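Local atomic coordinates of putrescine aminotransferase (Halomonas elongata DSM 2581, PDB entry 6GWI), a protein that probably transfers amino groups from putrescine and other amines to carbonyl acceptors, using pyridoxal-5'-phosphate as its cofactor. Residues L79-T84 with G317-G322; V94-K99 with T325-A330; I108-F113 with V303-I308; E119-V124 with A149-T154. All blocks are in the same frame, centred on the assembly; numbering follows the deposited sequence.

Interaction 1: residues L79-T84 with G317-G322. With PLP (pyridoxal-5'-phosphate), chain C.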
# COMPACT_ATOMS: atom_id res chain seq x y z
N LEU B 79 2.44 16.31 14.82
CA LEU B 79 2.36 14.86 14.99
C LEU B 79 2.64 14.22 13.64
O LEU B 79 1.72 13.99 12.84
CB LEU B 79 0.99 14.43 15.52
CG LEU B 79 0.78 12.94 15.80
CD1 LEU B 79 1.65 12.47 16.95
CD2 LEU B 79 -0.69 12.65 16.08
N PRO B 80 3.91 13.92 13.35
CA PRO B 80 4.21 13.39 12.01
C PRO B 80 3.56 12.05 11.75
O PRO B 80 3.05 11.81 10.64
CB PRO B 80 5.75 13.30 12.01
CG PRO B 80 6.11 13.17 13.44
CD PRO B 80 5.11 14.00 14.20
N TYR B 81 3.54 11.17 12.75
CA TYR B 81 2.91 9.88 12.62
C TYR B 81 2.38 9.43 13.97
O TYR B 81 3.00 9.68 15.01
CB TYR B 81 3.87 8.80 12.10
CG TYR B 81 3.27 7.41 12.21
CD1 TYR B 81 2.27 7.00 11.33
CD2 TYR B 81 3.66 6.53 13.21
CE1 TYR B 81 1.70 5.75 11.43
CE2 TYR B 81 3.09 5.28 13.32
CZ TYR B 81 2.11 4.90 12.43
OH TYR B 81 1.52 3.66 12.52
N TYR B 82 1.22 8.79 13.95
CA TYR B 82 0.85 7.87 15.02
C TYR B 82 -0.16 6.87 14.47
O TYR B 82 -0.81 7.13 13.45
CB TYR B 82 0.31 8.59 16.26
CG TYR B 82 0.36 7.65 17.43
CD1 TYR B 82 1.58 7.34 18.04
CD2 TYR B 82 -0.78 7.01 17.89
CE1 TYR B 82 1.64 6.44 19.08
CE2 TYR B 82 -0.72 6.11 18.94
CZ TYR B 82 0.49 5.83 19.53
OH TYR B 82 0.55 4.94 20.57
N ASN B 83 -0.25 5.72 15.12
CA ASN B 83 -1.07 4.65 14.60
C ASN B 83 -2.53 4.85 15.00
O ASN B 83 -2.86 5.57 15.94
CB ASN B 83 -0.57 3.28 15.09
CG ASN B 83 -0.89 3.02 16.55
OD1 ASN B 83 -2.04 2.75 16.91
ND2 ASN B 83 0.13 3.07 17.39
N THR B 84 -3.42 4.23 14.22
CA THR B 84 -4.83 4.14 14.56
C THR B 84 -5.22 2.75 15.03
O THR B 84 -6.40 2.38 14.96
CB THR B 84 -5.69 4.57 13.36
OG1 THR B 84 -5.30 3.83 12.20
CG2 THR B 84 -5.54 6.06 13.10
N GLY B 317 -5.77 -4.10 8.35
CA GLY B 317 -5.34 -2.72 8.35
C GLY B 317 -3.84 -2.61 8.14
O GLY B 317 -3.11 -3.59 8.13
N PHE B 318 -3.40 -1.36 7.99
CA PHE B 318 -2.02 -1.06 7.61
C PHE B 318 -1.41 -0.05 8.56
O PHE B 318 -2.08 0.88 9.02
CB PHE B 318 -1.98 -0.55 6.17
CG PHE B 318 -2.70 -1.45 5.20
CD1 PHE B 318 -2.07 -2.54 4.62
CD2 PHE B 318 -4.04 -1.22 4.89
CE1 PHE B 318 -2.74 -3.37 3.75
CE2 PHE B 318 -4.71 -2.05 4.02
CZ PHE B 318 -4.07 -3.12 3.44
N THR B 319 -0.12 -0.24 8.84
CA THR B 319 0.66 0.65 9.70
C THR B 319 0.37 2.11 9.38
O THR B 319 0.17 2.92 10.29
CB THR B 319 2.15 0.35 9.54
OG1 THR B 319 2.43 -0.99 9.98
CG2 THR B 319 2.99 1.32 10.35
N TYR B 320 0.33 2.46 8.10
CA TYR B 320 0.16 3.84 7.68
C TYR B 320 -1.29 4.18 7.34
O TYR B 320 -1.55 5.22 6.73
CB TYR B 320 1.09 4.13 6.49
CG TYR B 320 2.56 4.03 6.86
CD1 TYR B 320 3.03 4.56 8.06
CD2 TYR B 320 3.47 3.39 6.03
CE1 TYR B 320 4.36 4.48 8.41
CE2 TYR B 320 4.82 3.30 6.38
CZ TYR B 320 5.26 3.85 7.57
OH TYR B 320 6.58 3.77 7.93
N SER B 321 -2.24 3.32 7.72
CA SER B 321 -3.65 3.67 7.63
C SER B 321 -3.92 4.96 8.40
O SER B 321 -3.60 5.04 9.60
CB SER B 321 -4.53 2.55 8.17
OG SER B 321 -4.49 1.40 7.35
N GLY B 322 -4.49 5.95 7.73
CA GLY B 322 -4.83 7.19 8.38
C GLY B 322 -3.66 8.10 8.66
O GLY B 322 -3.82 9.07 9.40
N1 PLP C . 5.78 -7.50 7.67
C2 PLP C . 6.07 -7.35 9.01
C2A PLP C . 7.11 -8.22 9.64
C3 PLP C . 5.39 -6.38 9.75
O3 PLP C . 5.68 -6.24 11.09
C4 PLP C . 4.43 -5.57 9.15
C4A PLP C . 4.11 -4.23 9.78
C5 PLP C . 4.15 -5.74 7.80
C6 PLP C . 4.83 -6.71 7.06
C5A PLP C . 3.11 -4.90 7.10
O4P PLP C . 3.55 -3.58 6.88
P PLP C . 2.44 -2.44 6.59
O1P PLP C . 1.58 -2.30 7.83
O2P PLP C . 1.59 -2.87 5.41
O3P PLP C . 3.14 -1.13 6.30
O HOH W 1 -2.51 6.99 11.23
O HOH W 2 -2.36 3.51 11.74
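Two irregular loops meet here, their nearest CA atoms, those of Thr84 and Gly322, 6.9 Å apart, and 317-322 folds back through a type I turn from Phe318 to Ser321. Tyr81 carries the contact. With CG anti to the backbone N (chi1 170°), its ring reaches across to the turn, and OH donates to Thr319 O over 2.7 Å, the donor tilted 35° from the carbonyl plane. The edge of Tyr320 meets the face of the Tyr81 ring in an offset T-shaped pair, planes at 85°, its CD1 lying 3.8 Å from Tyr81 CE1. A tyrosine suits the place because one residue offers both a face and a hydroxyl. A phenylalanine here has no hydroxyl, and Thr319 O, left without that donor, would probably tie the turn less firmly to the 79-84 loop. Water 2 accepts from Thr84 N and donates to Thr319 O and Ser321 O, while water 1 joins Tyr82 O to Ser321 O. The backbone of Gly322 has positive phi, and a CB there would crowd Thr84 CG2. Away from Tyr81, Thr319 grips PLP of chain C: its N and OG1 donate to O1P at 2.9 and 2.7 Å. Gly117 and Ser118 of the second subunit bind the same PLP, which gives the composite, intersubunit phosphate site characteristic of fold type I, class III aminotransferase dimers.

Interaction 2: residues V94-K99 with T325-A330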
# COMPACT_ATOMS: atom_id res chain seq x y z
N VAL B 94 -9.79 12.14 12.03
CA VAL B 94 -11.17 12.48 12.37
C VAL B 94 -11.73 13.46 11.35
O VAL B 94 -12.81 13.25 10.79
CB VAL B 94 -11.24 13.05 13.80
CG1 VAL B 94 -12.67 13.48 14.15
CG2 VAL B 94 -10.71 12.04 14.81
N ARG B 95 -11.01 14.55 11.11
CA ARG B 95 -11.50 15.60 10.23
C ARG B 95 -11.59 15.14 8.78
O ARG B 95 -12.54 15.49 8.07
CB ARG B 95 -10.60 16.83 10.38
CG ARG B 95 -10.69 17.46 11.78
CD ARG B 95 -9.81 18.69 11.96
NE ARG B 95 -8.40 18.38 11.75
CZ ARG B 95 -7.38 18.97 12.37
NH1 ARG B 95 -7.61 19.92 13.28
NH2 ARG B 95 -6.14 18.61 12.09
N LEU B 96 -10.63 14.33 8.32
CA LEU B 96 -10.68 13.84 6.95
C LEU B 96 -11.87 12.90 6.73
O LEU B 96 -12.56 12.99 5.71
CB LEU B 96 -9.37 13.13 6.59
CG LEU B 96 -9.33 12.52 5.18
CD1 LEU B 96 -9.56 13.58 4.11
CD2 LEU B 96 -8.01 11.81 4.96
N ALA B 97 -12.09 11.97 7.66
CA ALA B 97 -13.24 11.07 7.55
C ALA B 97 -14.55 11.85 7.54
O ALA B 97 -15.48 11.50 6.79
CB ALA B 97 -13.22 10.05 8.69
N GLU B 98 -14.66 12.88 8.37
CA GLU B 98 -15.85 13.72 8.35
C GLU B 98 -16.04 14.35 6.98
O GLU B 98 -17.09 14.21 6.35
CB GLU B 98 -15.76 14.80 9.43
CG GLU B 98 -16.94 15.76 9.46
CD GLU B 98 -16.78 16.86 10.48
OE1 GLU B 98 -15.63 17.21 10.83
OE2 GLU B 98 -17.82 17.39 10.94
N LYS B 99 -15.01 15.05 6.49
CA LYS B 99 -15.11 15.74 5.21
C LYS B 99 -15.41 14.77 4.08
O LYS B 99 -16.27 15.04 3.23
CB LYS B 99 -13.81 16.50 4.94
CG LYS B 99 -13.85 17.43 3.73
CD LYS B 99 -14.76 18.61 4.01
CE LYS B 99 -14.62 19.68 2.95
NZ LYS B 99 -15.57 20.79 3.19
N THR B 325 -0.06 12.96 8.66
CA THR B 325 0.44 13.97 7.73
C THR B 325 -0.22 13.82 6.36
O THR B 325 -0.60 14.82 5.74
CB THR B 325 1.96 13.88 7.62
OG1 THR B 325 2.54 14.10 8.91
CG2 THR B 325 2.50 14.92 6.64
N CYS B 326 -0.36 12.59 5.87
CA CYS B 326 -1.05 12.37 4.60
C CYS B 326 -2.51 12.78 4.70
O CYS B 326 -3.06 13.37 3.76
CB CYS B 326 -0.93 10.91 4.19
SG CYS B 326 0.77 10.32 4.04
N ALA B 327 -3.17 12.47 5.82
CA ALA B 327 -4.56 12.86 6.01
C ALA B 327 -4.71 14.38 6.07
O ALA B 327 -5.68 14.93 5.54
CB ALA B 327 -5.12 12.23 7.28
N ALA B 328 -3.79 15.06 6.75
CA ALA B 328 -3.81 16.52 6.80
C ALA B 328 -3.74 17.12 5.39
O ALA B 328 -4.43 18.09 5.09
CB ALA B 328 -2.66 17.03 7.66
N VAL B 329 -2.89 16.55 4.53
CA VAL B 329 -2.77 17.05 3.17
C VAL B 329 -4.02 16.74 2.37
O VAL B 329 -4.51 17.59 1.61
CB VAL B 329 -1.51 16.44 2.51
CG1 VAL B 329 -1.56 16.59 0.99
CG2 VAL B 329 -0.27 17.12 3.05
N ALA B 330 -4.55 15.52 2.49
CA ALA B 330 -5.78 15.18 1.78
C ALA B 330 -6.93 16.09 2.21
O ALA B 330 -7.70 16.56 1.37
CB ALA B 330 -6.13 13.71 2.04
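Leu96 lays CD2 over Ala327 and both of its methyl groups against Ala330, two small residues about one turn apart on the facing helix. This is helix-to-helix packing within the fold type I architecture of class III aminotransferases, joining helix 91-103 to helix 324-339. The backbones come near at this point, Leu96 CA and Ala327 CA being 6.3 Å apart, a spacing that alanines permit because nothing extends beyond CB. The leucine supplies the bulk from the other side. A chi1 of 177° turns the branch away from its own backbone N and out toward the alanines, where CD1 and CD2 both meet Ala330 CB at 4.0 Å. The contact is wholly apolar and buried, so it rests on the fit of methyl groups. Around it, Leu96 also packs on Leu334 of helix 324-339, on Ile294 and on Phe113 of strand 108-114, so the side chain sits where two helices and the sheet converge. One turn farther along helix 91-103, Lys99 NZ forms a salt bridge with Glu338, a polar link between the same two helices. The shortest approach across the pair belongs to Leu96 CD2, which lies 3.7 Å from Ala327 CB.

Interaction 3: residues I108-F113 with V303-I308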
# COMPACT_ATOMS: atom_id res chain seq x y z
N ILE B 108 -23.47 6.39 2.39
CA ILE B 108 -22.05 6.06 2.47
C ILE B 108 -21.45 7.01 3.51
O ILE B 108 -21.13 8.17 3.20
CB ILE B 108 -21.36 6.19 1.11
CG1 ILE B 108 -22.06 5.24 0.12
CG2 ILE B 108 -19.88 5.85 1.22
CD1 ILE B 108 -21.65 5.40 -1.32
N ASN B 109 -21.32 6.53 4.75
CA ASN B 109 -21.01 7.41 5.87
C ASN B 109 -19.76 7.01 6.65
O ASN B 109 -19.48 7.63 7.69
CB ASN B 109 -22.21 7.45 6.82
CG ASN B 109 -23.46 8.02 6.15
OD1 ASN B 109 -23.45 9.14 5.67
ND2 ASN B 109 -24.53 7.23 6.13
N ARG B 110 -19.00 6.02 6.20
CA ARG B 110 -17.79 5.61 6.92
C ARG B 110 -16.66 5.37 5.93
O ARG B 110 -16.88 5.13 4.74
CB ARG B 110 -18.03 4.36 7.77
CG ARG B 110 -18.91 4.62 8.98
CD ARG B 110 -19.51 3.34 9.53
NE ARG B 110 -20.52 3.62 10.55
CZ ARG B 110 -21.83 3.56 10.35
NH1 ARG B 110 -22.34 3.24 9.17
NH2 ARG B 110 -22.66 3.83 11.36
N VAL B 111 -15.43 5.48 6.43
CA VAL B 111 -14.24 5.26 5.62
C VAL B 111 -13.24 4.43 6.41
O VAL B 111 -13.06 4.61 7.61
CB VAL B 111 -13.61 6.60 5.16
CG1 VAL B 111 -13.12 7.40 6.35
CG2 VAL B 111 -12.48 6.33 4.18
N PHE B 112 -12.60 3.49 5.71
CA PHE B 112 -11.45 2.75 6.20
C PHE B 112 -10.24 3.24 5.40
O PHE B 112 -10.24 3.16 4.17
CB PHE B 112 -11.65 1.25 6.02
CG PHE B 112 -10.59 0.41 6.68
CD1 PHE B 112 -9.31 0.33 6.15
CD2 PHE B 112 -10.87 -0.31 7.83
CE1 PHE B 112 -8.34 -0.45 6.75
CE2 PHE B 112 -9.90 -1.09 8.44
CZ PHE B 112 -8.63 -1.16 7.90
N PHE B 113 -9.23 3.76 6.09
CA PHE B 113 -8.10 4.36 5.41
C PHE B 113 -7.05 3.32 5.05
O PHE B 113 -6.84 2.34 5.76
CB PHE B 113 -7.46 5.46 6.27
CG PHE B 113 -8.32 6.69 6.41
CD1 PHE B 113 -8.60 7.48 5.31
CD2 PHE B 113 -8.84 7.05 7.64
CE1 PHE B 113 -9.39 8.61 5.44
CE2 PHE B 113 -9.62 8.17 7.77
CZ PHE B 113 -9.90 8.96 6.67
N VAL B 303 -22.96 -2.52 4.30
CA VAL B 303 -21.79 -3.30 4.69
C VAL B 303 -21.30 -2.86 6.07
O VAL B 303 -20.94 -3.70 6.91
CB VAL B 303 -20.68 -3.17 3.63
CG1 VAL B 303 -19.37 -3.81 4.13
CG2 VAL B 303 -21.12 -3.81 2.33
N ALA B 304 -21.29 -1.55 6.33
CA ALA B 304 -20.78 -1.06 7.60
C ALA B 304 -21.56 -1.62 8.78
O ALA B 304 -20.97 -2.01 9.80
CB ALA B 304 -20.82 0.47 7.61
N GLU B 305 -22.89 -1.68 8.67
CA GLU B 305 -23.71 -2.09 9.80
C GLU B 305 -23.48 -3.56 10.15
O GLU B 305 -23.47 -3.93 11.33
CB GLU B 305 -25.18 -1.83 9.51
CG GLU B 305 -25.59 -0.38 9.71
CD GLU B 305 -25.46 0.07 11.15
OE1 GLU B 305 -25.95 -0.63 12.06
OE2 GLU B 305 -24.84 1.14 11.38
N THR B 306 -23.33 -4.42 9.15
CA THR B 306 -23.05 -5.82 9.43
C THR B 306 -21.68 -5.98 10.08
O THR B 306 -21.55 -6.67 11.10
CB THR B 306 -23.16 -6.64 8.14
OG1 THR B 306 -24.53 -6.67 7.73
CG2 THR B 306 -22.68 -8.06 8.36
N LEU B 307 -20.65 -5.34 9.52
CA LEU B 307 -19.32 -5.42 10.12
C LEU B 307 -19.32 -4.90 11.55
O LEU B 307 -18.76 -5.53 12.45
CB LEU B 307 -18.30 -4.65 9.27
CG LEU B 307 -17.99 -5.16 7.87
CD1 LEU B 307 -16.97 -4.27 7.18
CD2 LEU B 307 -17.49 -6.60 7.92
N ILE B 308 -19.97 -3.76 11.78
CA ILE B 308 -19.96 -3.17 13.12
C ILE B 308 -20.74 -4.04 14.09
O ILE B 308 -20.23 -4.44 15.14
CB ILE B 308 -20.51 -1.73 13.08
CG1 ILE B 308 -19.58 -0.83 12.27
CG2 ILE B 308 -20.67 -1.18 14.49
CD1 ILE B 308 -20.16 0.52 11.95
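The guanidinium of Arg110 has Ile308 CD1 over one of its faces, while Ala304 CB and Glu305 OE2 approach it obliquely. The arrangement is helix-on-sheet packing in the large, cofactor-binding domain of fold type I: helix 301-311 lies against strand 108-114, and the axes of 303-308 and 108-113 approach to 9.9 Å at 58°. The helix follows directly on strand 295-300, the antiparallel neighbour of 108-114, and Ala304 also packs on Val299 there. Arginine suits this partly exposed place because its long apolar stem can cross the helix surface and still bring its charge to the exposed Glu305. A chi2 of 161° carries CD to 3.7 Å from Ala304 CB, and the extended chain beyond takes NE on to Ile308. The short alanine lets the arginine lie close. Ile308 points back at the arginine, and its CD1 sits 3.4 Å from Arg110 NE. Glu305 bends at chi2 (-64°) to bring its carboxylate back toward the positive charge. Asp301 adds a weak, long ion pair with NH1, and the arginine also packs on Ala13 of the second subunit. The salt bridge to the glutamate is itself rather long: Arg110 NH2 stands 3.5 Å from Glu305 OE2.

Interaction 4: residues E119-V124 with A149-T154. With PLP (pyridoxal-5'-phosphate), chain D.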
# COMPACT_ATOMS: atom_id res chain seq x y z
N GLU B 119 -4.26 -1.29 -1.97
CA GLU B 119 -4.64 -1.72 -0.63
C GLU B 119 -6.12 -1.48 -0.36
O GLU B 119 -6.75 -2.23 0.39
CB GLU B 119 -3.80 -1.00 0.42
CG GLU B 119 -2.34 -1.41 0.46
CD GLU B 119 -1.54 -0.58 1.44
OE1 GLU B 119 -0.38 -0.94 1.72
OE2 GLU B 119 -2.07 0.44 1.94
N ALA B 120 -6.68 -0.42 -0.95
CA ALA B 120 -8.11 -0.19 -0.85
C ALA B 120 -8.89 -1.34 -1.49
O ALA B 120 -9.91 -1.78 -0.94
CB ALA B 120 -8.47 1.14 -1.51
N ASN B 121 -8.43 -1.84 -2.63
CA ASN B 121 -9.14 -2.95 -3.25
C ASN B 121 -8.93 -4.26 -2.48
O ASN B 121 -9.85 -5.08 -2.43
CB ASN B 121 -8.74 -3.09 -4.72
CG ASN B 121 -9.52 -2.14 -5.62
OD1 ASN B 121 -10.75 -2.21 -5.70
ND2 ASN B 121 -8.81 -1.24 -6.29
N ASP B 122 -7.77 -4.45 -1.84
CA ASP B 122 -7.63 -5.57 -0.91
C ASP B 122 -8.62 -5.45 0.24
O ASP B 122 -9.21 -6.45 0.67
CB ASP B 122 -6.21 -5.64 -0.33
CG ASP B 122 -5.18 -6.10 -1.33
OD1 ASP B 122 -4.82 -5.30 -2.22
OD2 ASP B 122 -4.73 -7.26 -1.23
N THR B 123 -8.77 -4.24 0.78
CA THR B 123 -9.76 -4.00 1.83
C THR B 123 -11.16 -4.33 1.33
O THR B 123 -11.93 -5.01 2.02
CB THR B 123 -9.67 -2.54 2.27
OG1 THR B 123 -8.31 -2.20 2.58
CG2 THR B 123 -10.55 -2.28 3.49
N VAL B 124 -11.50 -3.86 0.13
CA VAL B 124 -12.78 -4.19 -0.48
C VAL B 124 -13.00 -5.69 -0.50
O VAL B 124 -14.07 -6.19 -0.12
CB VAL B 124 -12.85 -3.60 -1.91
CG1 VAL B 124 -13.95 -4.27 -2.73
CG2 VAL B 124 -13.07 -2.10 -1.85
N ALA B 149 -10.14 -4.23 -17.03
CA ALA B 149 -10.26 -3.38 -15.85
C ALA B 149 -8.92 -3.32 -15.13
O ALA B 149 -8.08 -4.22 -15.23
CB ALA B 149 -11.33 -3.90 -14.91
N TYR B 150 -8.73 -2.24 -14.37
CA TYR B 150 -7.55 -2.09 -13.53
C TYR B 150 -8.01 -1.76 -12.12
O TYR B 150 -8.76 -0.80 -11.91
CB TYR B 150 -6.61 -1.00 -14.05
CG TYR B 150 -5.30 -0.98 -13.29
CD1 TYR B 150 -4.28 -1.87 -13.62
CD2 TYR B 150 -5.10 -0.10 -12.24
CE1 TYR B 150 -3.10 -1.88 -12.92
CE2 TYR B 150 -3.91 -0.10 -11.54
CZ TYR B 150 -2.91 -0.99 -11.88
OH TYR B 150 -1.71 -1.02 -11.20
N HIS B 151 -7.59 -2.59 -11.16
CA HIS B 151 -7.94 -2.39 -9.76
C HIS B 151 -6.71 -2.48 -8.86
O HIS B 151 -6.85 -2.75 -7.66
CB HIS B 151 -9.00 -3.41 -9.33
CG HIS B 151 -10.28 -3.29 -10.09
ND1 HIS B 151 -11.09 -2.17 -10.01
CD2 HIS B 151 -10.89 -4.13 -10.95
CE1 HIS B 151 -12.14 -2.34 -10.79
NE2 HIS B 151 -12.05 -3.52 -11.37
N GLY B 152 -5.52 -2.27 -9.40
CA GLY B 152 -4.31 -2.19 -8.61
C GLY B 152 -3.36 -3.33 -8.90
O GLY B 152 -3.55 -4.14 -9.82
N SER B 153 -2.31 -3.40 -8.07
CA SER B 153 -1.17 -4.27 -8.34
C SER B 153 -0.78 -5.15 -7.16
O SER B 153 0.25 -5.83 -7.22
CB SER B 153 0.03 -3.43 -8.78
OG SER B 153 1.05 -4.25 -9.31
N THR B 154 -1.54 -5.14 -6.07
CA THR B 154 -1.45 -6.24 -5.13
C THR B 154 -1.96 -7.50 -5.81
O THR B 154 -2.50 -7.46 -6.92
CB THR B 154 -2.27 -5.96 -3.87
OG1 THR B 154 -3.61 -5.65 -4.26
CG2 THR B 154 -1.67 -4.80 -3.07
N1 PLP D . -7.97 1.28 -9.14
C2 PLP D . -7.93 2.09 -10.26
C2A PLP D . -9.19 2.34 -11.04
C3 PLP D . -6.72 2.68 -10.65
O3 PLP D . -6.71 3.47 -11.76
C4 PLP D . -5.55 2.46 -9.91
C4A PLP D . -4.51 3.55 -9.94
C5 PLP D . -5.61 1.63 -8.79
C6 PLP D . -6.82 1.05 -8.41
C5A PLP D . -4.38 1.34 -7.96
O4P PLP D . -4.03 2.42 -7.13
P PLP D . -2.54 2.46 -6.51
O1P PLP D . -2.31 1.22 -5.69
O2P PLP D . -2.39 3.70 -5.67
O3P PLP D . -1.55 2.50 -7.65
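Asn121 of helix 117-134 and His151 of the loop 149-154 meet to form part of one wall of the PLP pocket in this fold type I enzyme. After Ala149, Tyr150 turns its ring edge to PLP of chain D, with CE2 3.4 Å from PLP C4. His151 follows, its carbonyl directed to the helix, with O 2.8 Å from Asn121 ND2. The asparagine amide and the imidazole stand with planes 69° apart, and both groups bond to Asp256 OD2, through ND2 and ND1. An alanine in place of Asn121 removes that amide and is likely to leave Asp256 with one donor fewer and His151 O without its close polar neighbour. Gly152 then passes beside the cofactor, CA 3.6 Å from PLP C5A; its backbone conformation would drive any CB into the carbonyl O of His151, so glycine is needed. Ser153 points away from the helix, its OG bonded to Gly317 N of the second subunit. Thr154 closes the loop as N-cap of helix 155-160, OG1 meeting Gly157 N; threonine suits because its hydroxyl both accepts and donates. Asp122 reaches across from the helix, and Thr154 OG1 donates to Asp122 OD1 at a doubtfully short 2.4 Å.

Along the chain, the first segments of interactions 1 to 4 come in order, and interaction 4 closes first, then 3, 1 and 2. Interaction 4 thus nests inside 3, and 3 inside both 1 and 2, whereas 1 and 2 cross. Interactions 1 and 2 are close, centres about 12 Å apart, and joined by Pro80 O and Thr325 OG1. Strand 108-114 is the common hub: Phe113 touches Leu96 of interaction 2 and Ser321 of interaction 1, while Phe112 packs on Thr123 of interaction 4. Interactions 2 and 4, about 21 Å between centres, do not touch. Interactions 1 and 4 serve different cofactors, so one subunit contributes to both active sites of the dimer.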